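Local coordinates for D-3-phosphoglycerate dehydrogenase oxidoreductase protein (Ralstonia solanacearum, PDB 3GG9) that probably oxidises D-3-phosphoglycerate with NAD and belongs to the D-isomer specific 2-hydroxyacid dehydrogenases, at residues 110-115 with 172-177; 116-121 with 272-277; 219-224 with 253-258; 120-125 with 244-249. All coordinates share one frame; numbering follows the deposited sequence.

Interaction 1 of 4, residues 110-115 with 172-177; sequences APAELT and GQLVAG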
loop_
_atom_site.group_PDB
_atom_site.type_symbol
_atom_site.label_atom_id
_atom_site.label_comp_id
_atom_site.label_asym_id
_atom_site.label_seq_id
_atom_site.Cartn_x
_atom_site.Cartn_y
_atom_site.Cartn_z
ATOM N N ALA A 110 -8.173 -11.290 4.778
ATOM C CA ALA A 110 -7.173 -10.382 5.423
ATOM C C ALA A 110 -5.740 -10.573 4.947
ATOM O O ALA A 110 -5.070 -9.580 4.641
ATOM C CB ALA A 110 -7.241 -10.442 6.945
ATOM N N PRO A 111 -5.248 -11.826 4.884
ATOM C CA PRO A 111 -3.905 -11.959 4.306
ATOM C C PRO A 111 -3.805 -11.726 2.805
ATOM O O PRO A 111 -2.751 -11.356 2.337
ATOM C CB PRO A 111 -3.499 -13.402 4.678
ATOM C CG PRO A 111 -4.814 -14.121 4.760
ATOM C CD PRO A 111 -5.735 -13.121 5.407
ATOM N N ALA A 112 -4.881 -11.946 2.036
ATOM C CA ALA A 112 -4.832 -11.602 0.619
ATOM C C ALA A 112 -4.745 -10.082 0.428
ATOM O O ALA A 112 -3.968 -9.586 -0.400
ATOM C CB ALA A 112 -6.077 -12.142 -0.124
ATOM N N GLU A 113 -5.552 -9.337 1.170
ATOM C CA GLU A 113 -5.537 -7.893 1.039
ATOM C C GLU A 113 -4.195 -7.363 1.499
ATOM O O GLU A 113 -3.661 -6.421 0.937
ATOM C CB GLU A 113 -6.636 -7.261 1.854
ATOM C CG GLU A 113 -8.001 -7.575 1.221
ATOM C CD GLU A 113 -9.116 -6.702 1.733
ATOM O OE1 GLU A 113 -8.839 -5.809 2.544
ATOM O OE2 GLU A 113 -10.283 -6.894 1.308
ATOM N N LEU A 114 -3.681 -7.993 2.518
ATOM C CA LEU A 114 -2.371 -7.566 3.053
ATOM C C LEU A 114 -1.261 -7.787 2.022
ATOM O O LEU A 114 -0.384 -6.928 1.857
ATOM C CB LEU A 114 -2.075 -8.314 4.334
ATOM C CG LEU A 114 -0.882 -7.785 5.161
ATOM C CD1 LEU A 114 0.465 -8.442 4.744
ATOM C CD2 LEU A 114 -0.786 -6.233 5.121
ATOM N N THR A 115 -1.259 -8.953 1.384
ATOM C CA THR A 115 -0.369 -9.219 0.242
ATOM C C THR A 115 -0.380 -8.109 -0.807
ATOM O O THR A 115 0.665 -7.640 -1.255
ATOM C CB THR A 115 -0.704 -10.588 -0.432
ATOM O OG1 THR A 115 -0.614 -11.616 0.551
ATOM C CG2 THR A 115 0.261 -10.890 -1.576
ATOM N N GLY A 172 -4.017 -17.406 -2.869
ATOM C CA GLY A 172 -3.485 -17.202 -4.211
ATOM C C GLY A 172 -4.545 -16.810 -5.222
ATOM O O GLY A 172 -4.305 -15.996 -6.097
ATOM N N GLN A 173 -5.724 -17.390 -5.065
ATOM C CA GLN A 173 -6.862 -17.161 -5.973
ATOM C C GLN A 173 -7.364 -15.719 -5.859
ATOM O O GLN A 173 -7.625 -15.063 -6.870
ATOM C CB GLN A 173 -7.954 -18.142 -5.621
ATOM C CG GLN A 173 -9.278 -17.894 -6.339
ATOM C CD GLN A 173 -10.257 -19.014 -6.118
ATOM O OE1 GLN A 173 -10.053 -19.877 -5.252
ATOM N NE2 GLN A 173 -11.330 -19.019 -6.906
ATOM N N LEU A 174 -7.462 -15.218 -4.632
ATOM C CA LEU A 174 -7.864 -13.815 -4.419
ATOM C C LEU A 174 -6.851 -12.828 -4.988
ATOM O O LEU A 174 -7.201 -11.833 -5.646
ATOM C CB LEU A 174 -8.098 -13.560 -2.938
ATOM C CG LEU A 174 -9.343 -14.219 -2.317
ATOM C CD1 LEU A 174 -9.448 -13.898 -0.833
ATOM C CD2 LEU A 174 -10.647 -13.843 -3.054
ATOM N N VAL A 175 -5.570 -13.084 -4.709
ATOM C CA VAL A 175 -4.508 -12.232 -5.191
ATOM C C VAL A 175 -4.322 -12.267 -6.707
ATOM O O VAL A 175 -4.078 -11.225 -7.308
ATOM C CB VAL A 175 -3.152 -12.578 -4.497
ATOM C CG1 VAL A 175 -2.035 -11.759 -5.097
ATOM C CG2 VAL A 175 -3.284 -12.323 -3.010
ATOM N N ALA A 176 -4.496 -13.440 -7.320
ATOM C CA ALA A 176 -4.601 -13.536 -8.776
ATOM C C ALA A 176 -5.739 -12.646 -9.349
ATOM O O ALA A 176 -5.562 -11.988 -10.397
ATOM C CB ALA A 176 -4.759 -15.005 -9.225
ATOM N N GLY A 177 -6.885 -12.637 -8.665
ATOM C CA GLY A 177 -8.026 -11.788 -9.019
ATOM C C GLY A 177 -7.715 -10.292 -8.958
ATOM O O GLY A 177 -8.098 -9.524 -9.843
#
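P111 O is gripped twice by T115, whose side chain also rests on V175. T115 OG1 donates to P111 O at 2.8 Å. The helical bond from T115 N to the same oxygen measures 3.0 Å, and the two donors come from opposite faces of the carbonyl plane. OG1 lies beside the backbone N of T115 (chi1 -57°), which turns the hydroxyl back to its own helix and leaves CB and CG2 for V175. T115 OG1 also bonds to T250 OG1.

V175 CG2 sits between A112 and T115. It is 3.8 Å from A112 O and 4.0 Å from T115 CB. The side chains of T115 and V175 cross at about a right angle. Beside this, A112 CB meets L174 CB at 3.7 Å, with L174 CD1 close by. The axes of segments 110-115 and 172-177 come within 9.0 Å at an angle of 40°, an approach consistent with the small A112 at the crossing.

Helix 170-181 carries G172, probably the last glycine of the Rossmann-type GxGxxG pattern. On the other subunit, the amides of L158 and K159 hold the E113 carboxylate. No hydrogen bond joins the two segments. The hydroxyl is spent within helix 109-123 and on T250, and the helices meet mainly through apolar carbon, with V175 CG2 also against the A112 carbonyl.

Interaction 2 of 4, residues 116-121 with 272-277; sequences WALVMA and MAAIDV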
loop_
_atom_site.group_PDB
_atom_site.type_symbol
_atom_site.label_atom_id
_atom_site.label_comp_id
_atom_site.label_asym_id
_atom_site.label_seq_id
_atom_site.Cartn_x
_atom_site.Cartn_y
_atom_site.Cartn_z
ATOM N N TRP A 116 -1.572 -7.674 -1.187
ATOM C CA TRP A 116 -1.717 -6.631 -2.194
ATOM C C TRP A 116 -1.303 -5.263 -1.705
ATOM O O TRP A 116 -0.776 -4.475 -2.473
ATOM C CB TRP A 116 -3.174 -6.556 -2.710
ATOM C CG TRP A 116 -3.160 -6.013 -4.099
ATOM C CD1 TRP A 116 -3.529 -4.770 -4.498
ATOM C CD2 TRP A 116 -2.653 -6.680 -5.265
ATOM N NE1 TRP A 116 -3.328 -4.629 -5.867
ATOM C CE2 TRP A 116 -2.788 -5.792 -6.351
ATOM C CE3 TRP A 116 -2.118 -7.956 -5.496
ATOM C CZ2 TRP A 116 -2.393 -6.134 -7.651
ATOM C CZ3 TRP A 116 -1.720 -8.294 -6.783
ATOM C CH2 TRP A 116 -1.867 -7.395 -7.842
ATOM N N ALA A 117 -1.537 -4.992 -0.428
ATOM C CA ALA A 117 -1.128 -3.738 0.192
ATOM C C ALA A 117 0.390 -3.634 0.093
ATOM O O ALA A 117 0.923 -2.577 -0.208
ATOM C CB ALA A 117 -1.587 -3.716 1.679
ATOM N N LEU A 118 1.066 -4.758 0.299
ATOM C CA LEU A 118 2.539 -4.816 0.176
ATOM C C LEU A 118 3.052 -4.696 -1.257
ATOM O O LEU A 118 4.052 -4.052 -1.489
ATOM C CB LEU A 118 3.075 -6.098 0.806
ATOM C CG LEU A 118 3.150 -6.150 2.327
ATOM C CD1 LEU A 118 3.638 -7.523 2.749
ATOM C CD2 LEU A 118 4.085 -5.057 2.843
ATOM N N VAL A 119 2.379 -5.346 -2.207
ATOM C CA VAL A 119 2.633 -5.165 -3.645
ATOM C C VAL A 119 2.599 -3.702 -4.043
ATOM O O VAL A 119 3.541 -3.221 -4.648
ATOM C CB VAL A 119 1.596 -5.965 -4.577
ATOM C CG1 VAL A 119 1.782 -5.578 -6.007
ATOM C CG2 VAL A 119 1.798 -7.446 -4.418
ATOM N N MET A 120 1.484 -3.019 -3.745
ATOM C CA MET A 120 1.329 -1.593 -4.032
ATOM C C MET A 120 2.320 -0.706 -3.252
ATOM O O MET A 120 2.904 0.220 -3.818
ATOM C CB MET A 120 -0.128 -1.186 -3.814
ATOM C CG MET A 120 -1.025 -2.019 -4.727
ATOM S SD MET A 120 -2.581 -1.221 -5.078
ATOM C CE MET A 120 -2.020 -0.296 -6.516
ATOM N N ALA A 121 2.538 -1.028 -1.980
ATOM C CA ALA A 121 3.434 -0.243 -1.140
ATOM C C ALA A 121 4.838 -0.341 -1.706
ATOM O O ALA A 121 5.484 0.674 -1.900
ATOM C CB ALA A 121 3.382 -0.722 0.309
ATOM N N MET A 272 13.801 -6.097 -5.597
ATOM C CA MET A 272 13.117 -5.695 -4.372
ATOM C C MET A 272 12.333 -6.856 -3.786
ATOM O O MET A 272 11.924 -7.777 -4.503
ATOM C CB MET A 272 12.198 -4.486 -4.641
ATOM C CG MET A 272 11.556 -3.838 -3.364
ATOM S SD MET A 272 10.723 -2.233 -3.543
ATOM C CE MET A 272 12.182 -1.265 -3.987
ATOM N N ALA A 273 12.176 -6.830 -2.471
ATOM C CA ALA A 273 11.294 -7.751 -1.797
ATOM C C ALA A 273 10.318 -7.063 -0.834
ATOM O O ALA A 273 10.581 -5.972 -0.325
ATOM C CB ALA A 273 12.075 -8.822 -1.109
ATOM N N ALA A 274 9.177 -7.707 -0.613
ATOM C CA ALA A 274 8.260 -7.290 0.436
ATOM C C ALA A 274 7.861 -8.553 1.199
ATOM O O ALA A 274 7.387 -9.524 0.607
ATOM C CB ALA A 274 7.034 -6.558 -0.153
ATOM N N ILE A 275 8.131 -8.579 2.500
ATOM C CA ILE A 275 7.904 -9.796 3.285
ATOM C C ILE A 275 7.134 -9.495 4.574
ATOM O O ILE A 275 7.264 -8.421 5.163
ATOM C CB ILE A 275 9.215 -10.618 3.570
ATOM C CG1 ILE A 275 10.188 -9.849 4.457
ATOM C CG2 ILE A 275 9.933 -11.109 2.268
ATOM C CD1 ILE A 275 10.198 -10.353 5.827
ATOM N N ASP A 276 6.373 -10.479 5.031
ATOM C CA ASP A 276 5.543 -10.311 6.223
ATOM C C ASP A 276 5.895 -11.367 7.265
ATOM O O ASP A 276 5.380 -11.353 8.349
ATOM C CB ASP A 276 4.054 -10.367 5.828
ATOM C CG ASP A 276 3.106 -10.093 7.002
ATOM O OD1 ASP A 276 3.194 -9.002 7.603
ATOM O OD2 ASP A 276 2.250 -10.968 7.313
ATOM N N VAL A 277 6.837 -12.249 6.949
ATOM C CA VAL A 277 7.067 -13.422 7.777
ATOM C C VAL A 277 8.565 -13.658 7.932
ATOM O O VAL A 277 9.330 -13.469 6.981
ATOM C CB VAL A 277 6.406 -14.707 7.168
ATOM C CG1 VAL A 277 4.895 -14.631 7.282
ATOM C CG2 VAL A 277 6.843 -14.915 5.691
#
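L118 holds CG anti to its carbonyl carbon (chi1 -77°), and an extended second torsion (chi2 177°) carries CD1 past A274 toward D276. CB stays behind over the alanine. L118 CB and A274 CB meet at 4.1 Å. This is the apolar side-chain contact of the pair of segments, and it sits where the backbones come nearest, with the CA atoms of L118 and A274 6.2 Å apart. A274 CB also lies 4.1 Å from L118 O, so the methyl faces both the root of the leucine and the helix backbone.

At the far end of the leucine, CD1 reaches the end of strand 272-275. It is 4.2 Å from D276 CB. It also passes 4.4 Å from the carbonyl carbon I275 C. The aspartate thus offers its methylene to the leucine, while its carboxylate is used by other groups. OD1 bonds to T298 OG1 and I301 N, and OD2 to G302 N.

L118 also touches I296 on the neighbouring strand 295-297. It therefore spans the joint between two parallel strands of the Rossmann sheet. Helix 109-123 presents other residues to the second subunit: W116 meets F182 of that subunit, and A117 packs on its I126.

No hydrogen bond links the two segments. Between them the helix rests on the strand through van der Waals contact and burial of apolar surface, and the buried carboxylate at the strand end is satisfied by a hydroxyl and two amides rather than by the helix.

Interaction 3 of 4, residues 219-224 with 253-258; sequences LSVHLR and AELVEE. With SO4 (sulfate ion), chain F; SO4 (sulfate ion), chain E.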
loop_
_atom_site.group_PDB
_atom_site.type_symbol
_atom_site.label_atom_id
_atom_site.label_comp_id
_atom_site.label_asym_id
_atom_site.label_seq_id
_atom_site.Cartn_x
_atom_site.Cartn_y
_atom_site.Cartn_z
ATOM N N LEU A 219 6.282 -11.273 -8.157
ATOM C CA LEU A 219 6.051 -12.687 -7.896
ATOM C C LEU A 219 5.623 -12.850 -6.450
ATOM O O LEU A 219 6.346 -12.484 -5.513
ATOM C CB LEU A 219 7.288 -13.534 -8.226
ATOM C CG LEU A 219 7.093 -15.063 -8.287
ATOM C CD1 LEU A 219 8.158 -15.659 -9.188
ATOM C CD2 LEU A 219 7.085 -15.769 -6.919
ATOM N N SER A 220 4.444 -13.417 -6.258
ATOM C CA SER A 220 3.954 -13.566 -4.911
ATOM C C SER A 220 3.713 -15.012 -4.578
ATOM O O SER A 220 3.083 -15.748 -5.367
ATOM C CB SER A 220 2.699 -12.727 -4.683
ATOM O OG SER A 220 2.329 -12.806 -3.325
ATOM N N VAL A 221 4.207 -15.400 -3.399
ATOM C CA VAL A 221 4.169 -16.797 -2.895
ATOM C C VAL A 221 3.003 -17.110 -1.949
ATOM O O VAL A 221 2.863 -16.489 -0.892
ATOM C CB VAL A 221 5.517 -17.168 -2.182
ATOM C CG1 VAL A 221 5.554 -18.650 -1.880
ATOM C CG2 VAL A 221 6.650 -16.833 -3.081
ATOM N N HIS A 222 2.169 -18.082 -2.337
ATOM C CA HIS A 222 1.030 -18.499 -1.525
ATOM C C HIS A 222 0.950 -20.002 -1.296
ATOM O O HIS A 222 0.069 -20.681 -1.824
ATOM C CB HIS A 222 -0.231 -17.957 -2.147
ATOM C CG HIS A 222 -0.197 -16.477 -2.285
ATOM N ND1 HIS A 222 -0.367 -15.637 -1.210
ATOM C CD2 HIS A 222 0.075 -15.687 -3.347
ATOM C CE1 HIS A 222 -0.236 -14.389 -1.614
ATOM N NE2 HIS A 222 0.040 -14.393 -2.904
ATOM N N LEU A 223 1.869 -20.504 -0.481
ATOM C CA LEU A 223 1.991 -21.936 -0.214
ATOM C C LEU A 223 1.950 -22.173 1.282
ATOM O O LEU A 223 2.431 -21.346 2.054
ATOM C CB LEU A 223 3.328 -22.462 -0.756
ATOM C CG LEU A 223 3.638 -22.348 -2.249
ATOM C CD1 LEU A 223 5.100 -22.670 -2.528
ATOM C CD2 LEU A 223 2.717 -23.283 -3.044
ATOM N N ARG A 224 1.376 -23.298 1.685
ATOM C CA ARG A 224 1.457 -23.764 3.057
ATOM C C ARG A 224 2.814 -24.435 3.213
ATOM O O ARG A 224 3.347 -25.016 2.243
ATOM C CB ARG A 224 0.321 -24.748 3.371
ATOM C CG ARG A 224 -1.105 -24.142 3.289
ATOM C CD ARG A 224 -1.541 -23.480 4.599
ATOM N NE ARG A 224 -2.646 -22.534 4.408
ATOM C CZ ARG A 224 -3.070 -21.639 5.306
ATOM N NH1 ARG A 224 -4.086 -20.843 5.007
ATOM N NH2 ARG A 224 -2.493 -21.524 6.504
ATOM N N ALA A 253 8.460 -17.956 5.961
ATOM C CA ALA A 253 9.869 -17.667 5.597
ATOM C C ALA A 253 10.657 -18.876 5.076
ATOM O O ALA A 253 11.515 -18.758 4.186
ATOM C CB ALA A 253 10.598 -17.054 6.792
ATOM N N GLU A 254 10.330 -20.042 5.603
ATOM C CA GLU A 254 11.080 -21.265 5.354
ATOM C C GLU A 254 10.735 -21.906 4.007
ATOM O O GLU A 254 11.360 -22.893 3.604
ATOM C CB GLU A 254 10.861 -22.254 6.510
ATOM C CG GLU A 254 11.327 -21.745 7.885
ATOM C CD GLU A 254 10.234 -21.048 8.721
ATOM O OE1 GLU A 254 10.451 -20.929 9.946
ATOM O OE2 GLU A 254 9.178 -20.609 8.180
ATOM N N LEU A 255 9.757 -21.336 3.303
ATOM C CA LEU A 255 9.545 -21.656 1.888
ATOM C C LEU A 255 10.742 -21.316 1.005
ATOM O O LEU A 255 10.927 -21.928 -0.034
ATOM C CB LEU A 255 8.322 -20.935 1.336
ATOM C CG LEU A 255 6.958 -21.292 1.927
ATOM C CD1 LEU A 255 5.879 -20.397 1.337
ATOM C CD2 LEU A 255 6.615 -22.743 1.684
ATOM N N VAL A 256 11.525 -20.315 1.404
ATOM C CA VAL A 256 12.761 -19.965 0.711
ATOM C C VAL A 256 13.893 -20.581 1.513
ATOM O O VAL A 256 13.886 -20.509 2.738
ATOM C CB VAL A 256 12.978 -18.433 0.626
ATOM C CG1 VAL A 256 14.235 -18.085 -0.183
ATOM C CG2 VAL A 256 11.762 -17.748 0.008
ATOM N N GLU A 257 14.855 -21.194 0.829
ATOM C CA GLU A 257 16.040 -21.723 1.508
ATOM C C GLU A 257 16.716 -20.672 2.371
ATOM O O GLU A 257 16.706 -19.489 2.064
ATOM C CB GLU A 257 17.020 -22.380 0.528
ATOM C CG GLU A 257 17.794 -21.438 -0.379
ATOM C CD GLU A 257 18.851 -22.178 -1.208
ATOM O OE1 GLU A 257 19.227 -21.684 -2.284
ATOM O OE2 GLU A 257 19.306 -23.258 -0.782
ATOM N N GLU A 258 17.246 -21.139 3.489
ATOM C CA GLU A 258 17.841 -20.316 4.519
ATOM C C GLU A 258 18.882 -19.342 3.943
ATOM O O GLU A 258 19.748 -19.736 3.150
ATOM C CB GLU A 258 18.437 -21.248 5.565
ATOM C CG GLU A 258 18.948 -20.561 6.776
ATOM C CD GLU A 258 19.353 -21.538 7.834
ATOM O OE1 GLU A 258 19.393 -21.124 9.004
ATOM O OE2 GLU A 258 19.620 -22.722 7.499
HETATM S S SO4 F . -4.789 -21.491 1.436
HETATM O O1 SO4 F . -5.432 -21.004 2.652
HETATM O O2 SO4 F . -3.682 -22.410 1.753
HETATM O O3 SO4 F . -5.803 -22.225 0.671
HETATM O O4 SO4 F . -4.230 -20.353 0.691
HETATM S S SO4 E . -5.624 -20.076 9.160
HETATM O O1 SO4 E . -5.399 -19.058 10.165
HETATM O O2 SO4 E . -6.371 -21.181 9.731
HETATM O O3 SO4 E . -6.392 -19.500 8.064
HETATM O O4 SO4 E . -4.318 -20.526 8.678
#
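Apolar contact between the segments centres on L255, in the short 3-10 turn 253-255. Its CD1 touches V221 CG1 at 3.7 Å, at the end of strand 218-221. The two side chains run side by side, pointing opposite ways. CD1 also meets L223 CB at 3.9 Å, so one methyl fills the angle between two residues of the chain leaving the strand.

The same leucine packs on backbone oxygens. L255 CD1 is 3.6 Å from L223 O, and L255 CD2 is 4.0 Å from R224 O. These are van der Waals contacts. L223 O bonds to a glycerol, probably from the crystallisation liquor, and R224 O to T229 OG1.

Hydrogen bonds to anions belong to R224, whose CB points away from segment 253-258 and whose chain bends at its second torsion (chi2 -86°). Two of its nitrogens hold the chain F sulfate, which lies at the edge of the guanidinium and in its plane. R224 NE is 2.9 Å from O2 of this sulfate, and R224 NH1 is 2.7 Å from O1 with a nearly straight bond. R224 NH2 reaches O4 of the chain E sulfate at 3.0 Å, more bent at 143°. The amides of K170 and I171 also hold the chain F sulfate, and R80 N and Y312 OH the other.

Both sulfates are probably from the crystallisation liquor. An anion held on the first amides of helix 170-181, which follows strand 162-166, is consistent with the dinucleotide phosphate site of a Rossmann fold.

Interaction 4 of 4, residues 120-125 with 244-249; sequences MAAQRR and TALFVN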
loop_
_atom_site.group_PDB
_atom_site.type_symbol
_atom_site.label_atom_id
_atom_site.label_comp_id
_atom_site.label_asym_id
_atom_site.label_seq_id
_atom_site.Cartn_x
_atom_site.Cartn_y
_atom_site.Cartn_z
ATOM N N MET A 120 1.484 -3.019 -3.745
ATOM C CA MET A 120 1.329 -1.593 -4.032
ATOM C C MET A 120 2.320 -0.706 -3.252
ATOM O O MET A 120 2.904 0.220 -3.818
ATOM C CB MET A 120 -0.128 -1.186 -3.814
ATOM C CG MET A 120 -1.025 -2.019 -4.727
ATOM S SD MET A 120 -2.581 -1.221 -5.078
ATOM C CE MET A 120 -2.020 -0.296 -6.516
ATOM N N ALA A 121 2.538 -1.028 -1.980
ATOM C CA ALA A 121 3.434 -0.243 -1.140
ATOM C C ALA A 121 4.838 -0.341 -1.706
ATOM O O ALA A 121 5.484 0.674 -1.900
ATOM C CB ALA A 121 3.382 -0.722 0.309
ATOM N N ALA A 122 5.270 -1.557 -2.038
ATOM C CA ALA A 122 6.610 -1.776 -2.617
ATOM C C ALA A 122 6.760 -1.172 -4.017
ATOM O O ALA A 122 7.684 -0.402 -4.282
ATOM C CB ALA A 122 6.940 -3.277 -2.611
ATOM N N GLN A 123 5.816 -1.446 -4.916
ATOM C CA GLN A 123 5.972 -0.933 -6.289
ATOM C C GLN A 123 5.950 0.592 -6.375
ATOM O O GLN A 123 6.463 1.172 -7.339
ATOM C CB GLN A 123 4.896 -1.515 -7.237
ATOM C CG GLN A 123 5.105 -2.995 -7.617
ATOM C CD GLN A 123 6.503 -3.281 -8.232
ATOM O OE1 GLN A 123 7.527 -3.219 -7.548
ATOM N NE2 GLN A 123 6.529 -3.589 -9.518
ATOM N N ARG A 124 5.336 1.245 -5.386
ATOM C CA ARG A 124 5.301 2.703 -5.391
ATOM C C ARG A 124 6.254 3.315 -4.387
ATOM O O ARG A 124 6.249 4.545 -4.191
ATOM C CB ARG A 124 3.888 3.262 -5.192
ATOM C CG ARG A 124 2.937 3.045 -6.424
ATOM C CD ARG A 124 3.555 3.521 -7.771
ATOM N NE ARG A 124 3.440 4.971 -7.979
ATOM C CZ ARG A 124 2.487 5.569 -8.691
ATOM N NH1 ARG A 124 1.524 4.852 -9.272
ATOM N NH2 ARG A 124 2.497 6.894 -8.801
ATOM N N ARG A 125 7.035 2.454 -3.752
ATOM C CA ARG A 125 8.081 2.857 -2.766
ATOM C C ARG A 125 7.529 3.709 -1.636
ATOM O O ARG A 125 8.184 4.620 -1.131
ATOM C CB ARG A 125 9.284 3.507 -3.465
ATOM C CG ARG A 125 10.065 2.547 -4.368
ATOM C CD ARG A 125 9.499 2.457 -5.795
ATOM N NE ARG A 125 10.400 1.768 -6.721
ATOM C CZ ARG A 125 10.397 0.459 -6.979
ATOM N NH1 ARG A 125 11.253 -0.024 -7.858
ATOM N NH2 ARG A 125 9.540 -0.372 -6.396
ATOM N N THR A 244 14.611 -5.643 -11.976
ATOM C CA THR A 244 13.561 -4.705 -11.560
ATOM C C THR A 244 12.367 -5.390 -10.850
ATOM O O THR A 244 11.362 -4.728 -10.501
ATOM C CB THR A 244 12.959 -4.019 -12.791
ATOM O OG1 THR A 244 12.588 -5.026 -13.750
ATOM C CG2 THR A 244 13.944 -3.028 -13.408
ATOM N N ALA A 245 12.480 -6.701 -10.677
ATOM C CA ALA A 245 11.409 -7.539 -10.157
ATOM C C ALA A 245 11.216 -7.440 -8.655
ATOM O O ALA A 245 12.168 -7.215 -7.894
ATOM C CB ALA A 245 11.623 -8.986 -10.574
ATOM N N LEU A 246 9.960 -7.586 -8.245
ATOM C CA LEU A 246 9.574 -7.637 -6.830
ATOM C C LEU A 246 9.169 -9.053 -6.354
ATOM O O LEU A 246 8.289 -9.715 -6.932
ATOM C CB LEU A 246 8.482 -6.598 -6.546
ATOM C CG LEU A 246 7.739 -6.717 -5.206
ATOM C CD1 LEU A 246 8.652 -6.224 -4.090
ATOM C CD2 LEU A 246 6.409 -5.912 -5.262
ATOM N N PHE A 247 9.836 -9.530 -5.313
ATOM C CA PHE A 247 9.477 -10.801 -4.692
ATOM C C PHE A 247 8.637 -10.571 -3.433
ATOM O O PHE A 247 9.076 -9.877 -2.525
ATOM C CB PHE A 247 10.735 -11.596 -4.334
ATOM C CG PHE A 247 10.442 -12.901 -3.645
ATOM C CD1 PHE A 247 9.945 -13.987 -4.365
ATOM C CD2 PHE A 247 10.643 -13.042 -2.282
ATOM C CE1 PHE A 247 9.686 -15.192 -3.727
ATOM C CE2 PHE A 247 10.383 -14.237 -1.637
ATOM C CZ PHE A 247 9.904 -15.320 -2.365
ATOM N N VAL A 248 7.427 -11.142 -3.380
ATOM C CA VAL A 248 6.539 -10.974 -2.219
ATOM C C VAL A 248 6.320 -12.301 -1.494
ATOM O O VAL A 248 5.988 -13.319 -2.110
ATOM C CB VAL A 248 5.139 -10.336 -2.611
ATOM C CG1 VAL A 248 4.281 -10.077 -1.374
ATOM C CG2 VAL A 248 5.321 -9.029 -3.406
ATOM N N ASN A 249 6.492 -12.292 -0.179
ATOM C CA ASN A 249 6.222 -13.487 0.618
ATOM C C ASN A 249 5.492 -13.139 1.900
ATOM O O ASN A 249 6.104 -12.703 2.876
ATOM C CB ASN A 249 7.521 -14.267 0.926
ATOM C CG ASN A 249 7.256 -15.610 1.609
ATOM O OD1 ASN A 249 6.120 -16.071 1.708
ATOM N ND2 ASN A 249 8.310 -16.234 2.089
HETATM O O HOH W 1 8.809 -4.950 -10.826
HETATM O O HOH W 2 10.028 -3.019 -8.212
#
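Q123 and L246 lie flank to flank, antiparallel in direction. The glutamine bends at its second torsion (chi2 -55°), which folds the amide back along the leucine. Q123 OE1 lies 3.7 Å from L246 CB and equally close to CD2. The fork of L246 straddles A122, with CD1 3.7 Å and CD2 3.8 Å from A122 CB.

The polar side of the glutamine faces two waters. Q123 NE2 donates to water 1, and water 2 lies 2.6 Å from Q123 OE1. T244 O is near both waters, 2.6 Å from water 1 and a longer 3.2 Å from water 2. Not every one of these bonds need form at once, but they join the helix end to the residues before strand 246-249.

R125 closes helix 109-123 in a Schellman motif with positive phi. Its backbone N and its NH2 reach A122 O from opposite faces of the carbonyl plane, NH2 at 2.8 Å. NH2 donates to water 2 as well. The guanidinium also makes a cation-pi contact with F152, whose carbonyl takes NH1.

The direct contact is thus van der Waals, largely apolar. Its polar part runs through water, and the arginine ties that water to the last turn of the helix, which probably limits how the buried glutamine amide can turn.

How the interactions relate
Interactions 1, 2 and 4 all use helix 109-123 and are buried. Interaction 1 sets this helix against helix 170-181, while interactions 2 and 4 lay it on neighbouring parallel strands, 272-275 and 246-249. Interactions 2 and 4 are the closest pair, with centres about 6 Å apart, and their strands are joined by probable backbone bonds between F247 and M272 and A274. Interaction 3 lies partly open at the strand ends and touches no other subunit. It reaches interaction 1 through T115, which packs on H222. The chemistry follows position: plain carbon contact in 1 and 2, water-mediated bonds at the helix end in 4, and anion binding beside a leucine contact in 3.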